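Local coordinates for protein terminal uridylyltransferase 1 (Trypanosoma brucei, PDB 5HZD) that adds uridines from UTP to the 3' ends of guide RNAs and other transcripts during mitochondrial RNA editing, at residues I175-S180 with I283-S288. Numbering follows the deposited sequence.
Sequences IKHHAS and IDFDLS
H177 and F285 form a hydrogen-bonded pair of two antiparallel strands, and their side chains illustrate how one face of a sheet packs closely while the other is polar and more open. The CB of H177 sits over the middle of the F285 ring, a CH-pi contact of 3.5 Å to the ring centroid, whereas the two rings, though close to parallel, are slid apart and barely overlap. A chi1 of 174° sets CG of H177 anti to the backbone N and carries the imidazole toward I283, just before strand 285-288, where ND1 donates to I283 O, 2.8 Å away. The oxygen lies in the ring plane, but the bond is bent (147°) and ND1 stands tilted from the carbonyl plane. It restrains the ring's rotation and calls for a proton on ND1. F159 and F126 meet the H177 and F285 rings edge-to-face, and beside them I175 and L287 meet CB to CB at 4.1 Å and pack against helix 143-156. The backbone bond from H177 N to F285 O is nearly straight, at 176°.

On the opposite face, K176 and D286 form the non-hydrogen-bonded pair. The lysine bends at chi3 and chi4 to lie alongside the aspartate, and its NZ forms a salt bridge with D286 OD1 (2.9 Å) on the syn side; a water joins NZ to OD2. Beyond the strands, A179 N donates to D284 OD1 at 2.8 Å, and a second water links this oxygen to A179 O. D284 lies beside D123, a probable catalytic magnesium ligand like D125. Strand 285-288, the middle strand of a five-stranded mixed sheet, carries D286 near D125, consistent with the third carboxylate of the catalytic aspartate triad in the palm of DNA polymerase beta-like nucleotidyltransferases.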
ATOM      1  N   ILE A 175      12.716  -7.611  -1.777  1.00 11.73           N
ATOM      2  CA  ILE A 175      12.496  -8.647  -2.776  1.00 11.84           C
ATOM      3  C   ILE A 175      11.128  -8.406  -3.378  1.00 14.32           C
ATOM      4  O   ILE A 175      10.151  -8.284  -2.662  1.00 14.10           O
ATOM      5  CB  ILE A 175      12.491 -10.066  -2.137  1.00 11.93           C
ATOM      6  CG1 ILE A 175      13.874 -10.390  -1.546  1.00 12.95           C
ATOM      7  CG2 ILE A 175      12.131 -11.111  -3.223  1.00 13.67           C
ATOM      8  CD1 ILE A 175      13.874 -11.678  -0.704  1.00 13.94           C
ATOM      9  N   LYS A 176      11.050  -8.317  -4.697  1.00 13.03           N
ATOM     10  CA  LYS A 176       9.752  -8.205  -5.360  1.00 13.93           C
ATOM     11  C   LYS A 176       9.421  -9.531  -5.983  1.00 13.51           C
ATOM     12  O   LYS A 176      10.255 -10.141  -6.670  1.00 18.09           O
ATOM     13  CB  LYS A 176       9.813  -7.148  -6.477  1.00 15.48           C
ATOM     14  CG  LYS A 176       9.765  -5.693  -5.936  1.00 22.03           C
ATOM     15  CD  LYS A 176       9.694  -4.686  -7.091  1.00 24.01           C
ATOM     16  CE  LYS A 176       8.308  -4.646  -7.682  1.00 28.38           C
ATOM     17  NZ  LYS A 176       7.417  -3.853  -6.756  1.00 27.08           N
ATOM     18  N   HIS A 177       8.205 -10.017  -5.756  1.00 11.65           N
ATOM     19  CA  HIS A 177       7.746 -11.206  -6.441  1.00 11.87           C
ATOM     20  C   HIS A 177       6.657 -10.852  -7.437  1.00 14.55           C
ATOM     21  O   HIS A 177       5.663 -10.198  -7.089  1.00 14.63           O
ATOM     22  CB  HIS A 177       7.221 -12.242  -5.424  1.00 12.31           C
ATOM     23  CG  HIS A 177       6.610 -13.437  -6.083  1.00 13.17           C
ATOM     24  ND1 HIS A 177       5.244 -13.621  -6.172  1.00 14.47           N
ATOM     25  CD2 HIS A 177       7.176 -14.463  -6.769  1.00 13.93           C
ATOM     26  CE1 HIS A 177       5.005 -14.744  -6.831  1.00 17.47           C
ATOM     27  NE2 HIS A 177       6.158 -15.260  -7.220  1.00 15.83           N
ATOM     28  N   HIS A 178       6.875 -11.228  -8.692  1.00 14.26           N
ATOM     29  CA  HIS A 178       5.930 -10.947  -9.771  1.00 15.17           C
ATOM     30  C   HIS A 178       5.236 -12.250 -10.159  1.00 15.78           C
ATOM     31  O   HIS A 178       5.842 -13.128 -10.763  1.00 20.51           O
ATOM     32  CB  HIS A 178       6.682 -10.425 -11.002  1.00 16.09           C
ATOM     33  CG  HIS A 178       7.576  -9.259 -10.741  1.00 19.74           C
ATOM     34  ND1 HIS A 178       7.133  -7.955 -10.811  1.00 26.15           N
ATOM     35  CD2 HIS A 178       8.898  -9.196 -10.444  1.00 15.91           C
ATOM     36  CE1 HIS A 178       8.139  -7.136 -10.548  1.00 24.64           C
ATOM     37  NE2 HIS A 178       9.224  -7.863 -10.335  1.00 22.74           N
ATOM     38  N   ALA A 179       3.950 -12.373  -9.842  1.00 17.14           N
ATOM     39  CA  ALA A 179       3.233 -13.612 -10.134  1.00 18.67           C
ATOM     40  C   ALA A 179       2.920 -13.768 -11.594  1.00 17.53           C
ATOM     41  O   ALA A 179       2.506 -12.814 -12.252  1.00 21.22           O
ATOM     42  CB  ALA A 179       1.929 -13.676  -9.347  1.00 19.78           C
ATOM     43  N   SER A 180       3.103 -14.978 -12.096  1.00 15.43           N
ATOM     44  CA  SER A 180       2.681 -15.310 -13.451  1.00 18.69           C
ATOM     45  C   SER A 180       1.158 -15.397 -13.508  1.00 25.29           C
ATOM     46  O   SER A 180       0.496 -15.637 -12.496  1.00 28.52           O
ATOM     47  CB  SER A 180       3.287 -16.642 -13.882  1.00 22.50           C
ATOM     48  OG  SER A 180       4.699 -16.570 -13.888  1.00 22.41           O
ATOM     49  N   ILE A 283       0.674 -14.623  -5.745  1.00 15.13           N
ATOM     50  CA  ILE A 283       0.396 -13.238  -5.463  1.00 14.97           C
ATOM     51  C   ILE A 283       1.612 -12.339  -5.684  1.00 16.88           C
ATOM     52  O   ILE A 283       2.746 -12.727  -5.403  1.00 18.58           O
ATOM     53  CB  ILE A 283      -0.135 -13.068  -4.022  1.00 19.42           C
ATOM     54  CG1 ILE A 283       0.896 -13.486  -2.999  1.00 24.70           C
ATOM     55  CG2 ILE A 283      -1.451 -13.829  -3.825  1.00 19.33           C
ATOM     56  CD1 ILE A 283       0.477 -13.075  -1.598  1.00 30.85           C
ATOM     57  N   ASP A 284       1.374 -11.130  -6.174  1.00 13.34           N
ATOM     58  CA  ASP A 284       2.425 -10.129  -6.255  1.00 12.20           C
ATOM     59  C   ASP A 284       2.702  -9.613  -4.864  1.00 16.30           C
ATOM     60  O   ASP A 284       1.759  -9.277  -4.128  1.00 17.31           O
ATOM     61  CB  ASP A 284       1.976  -8.920  -7.102  1.00 15.42           C
ATOM     62  CG  ASP A 284       1.823  -9.227  -8.582  1.00 24.45           C
ATOM     63  OD1 ASP A 284       2.563 -10.042  -9.148  1.00 21.19           O
ATOM     64  OD2 ASP A 284       0.948  -8.591  -9.210  1.00 30.35           O
ATOM     65  N   PHE A 285       3.971  -9.541  -4.485  1.00 12.15           N
ATOM     66  CA  PHE A 285       4.343  -8.985  -3.174  1.00 10.91           C
ATOM     67  C   PHE A 285       5.692  -8.326  -3.162  1.00 13.67           C
ATOM     68  O   PHE A 285       6.550  -8.620  -4.010  1.00 15.10           O
ATOM     69  CB  PHE A 285       4.221 -10.049  -2.039  1.00 13.45           C
ATOM     70  CG  PHE A 285       5.209 -11.209  -2.118  1.00 11.91           C
ATOM     71  CD1 PHE A 285       6.532 -11.062  -1.670  1.00 13.86           C
ATOM     72  CD2 PHE A 285       4.797 -12.455  -2.584  1.00 13.24           C
ATOM     73  CE1 PHE A 285       7.437 -12.126  -1.710  1.00 11.94           C
ATOM     74  CE2 PHE A 285       5.690 -13.530  -2.592  1.00 13.78           C
ATOM     75  CZ  PHE A 285       7.011 -13.355  -2.183  1.00 13.47           C
ATOM     76  N   ASP A 286       5.850  -7.372  -2.236  1.00 11.45           N
ATOM     77  CA  ASP A 286       7.151  -6.776  -1.950  1.00 12.03           C
ATOM     78  C   ASP A 286       7.499  -7.190  -0.528  1.00 13.00           C
ATOM     79  O   ASP A 286       6.696  -6.997   0.395  1.00 14.12           O
ATOM     80  CB  ASP A 286       7.119  -5.249  -1.974  1.00 18.44           C
ATOM     81  CG  ASP A 286       6.923  -4.676  -3.371  1.00 23.80           C
ATOM     82  OD1 ASP A 286       6.964  -5.430  -4.378  1.00 20.54           O
ATOM     83  OD2 ASP A 286       6.728  -3.442  -3.444  1.00 25.04           O
ATOM     84  N   LEU A 287       8.698  -7.740  -0.355  1.00 11.51           N
ATOM     85  CA  LEU A 287       9.198  -8.175   0.952  1.00 11.29           C
ATOM     86  C   LEU A 287      10.307  -7.226   1.421  1.00 12.94           C
ATOM     87  O   LEU A 287      11.295  -7.017   0.737  1.00 13.29           O
ATOM     88  CB  LEU A 287       9.686  -9.630   0.817  1.00 13.68           C
ATOM     89  CG  LEU A 287      10.154 -10.380   2.061  1.00 13.37           C
ATOM     90  CD1 LEU A 287      10.274 -11.844   1.741  1.00 16.60           C
ATOM     91  CD2 LEU A 287      11.495  -9.851   2.573  1.00 13.82           C
ATOM     92  N   SER A 288      10.118  -6.628   2.592  1.00 11.16           N
ATOM     93  CA  SER A 288      11.068  -5.697   3.171  1.00 11.82           C
ATOM     94  C   SER A 288      11.328  -6.057   4.613  1.00 12.14           C
ATOM     95  O   SER A 288      10.699  -6.985   5.153  1.00 13.06           O
ATOM     96  CB  SER A 288      10.513  -4.270   3.088  1.00 15.91           C
ATOM     97  OG  SER A 288       9.231  -4.199   3.724  1.00 17.89           O
TER
HETATM   98  O   HOH W   1       8.036  -1.617  -5.562  1.00 45.48           O
HETATM   99  O   HOH W   2       1.869 -10.150 -11.759  1.00 26.18           O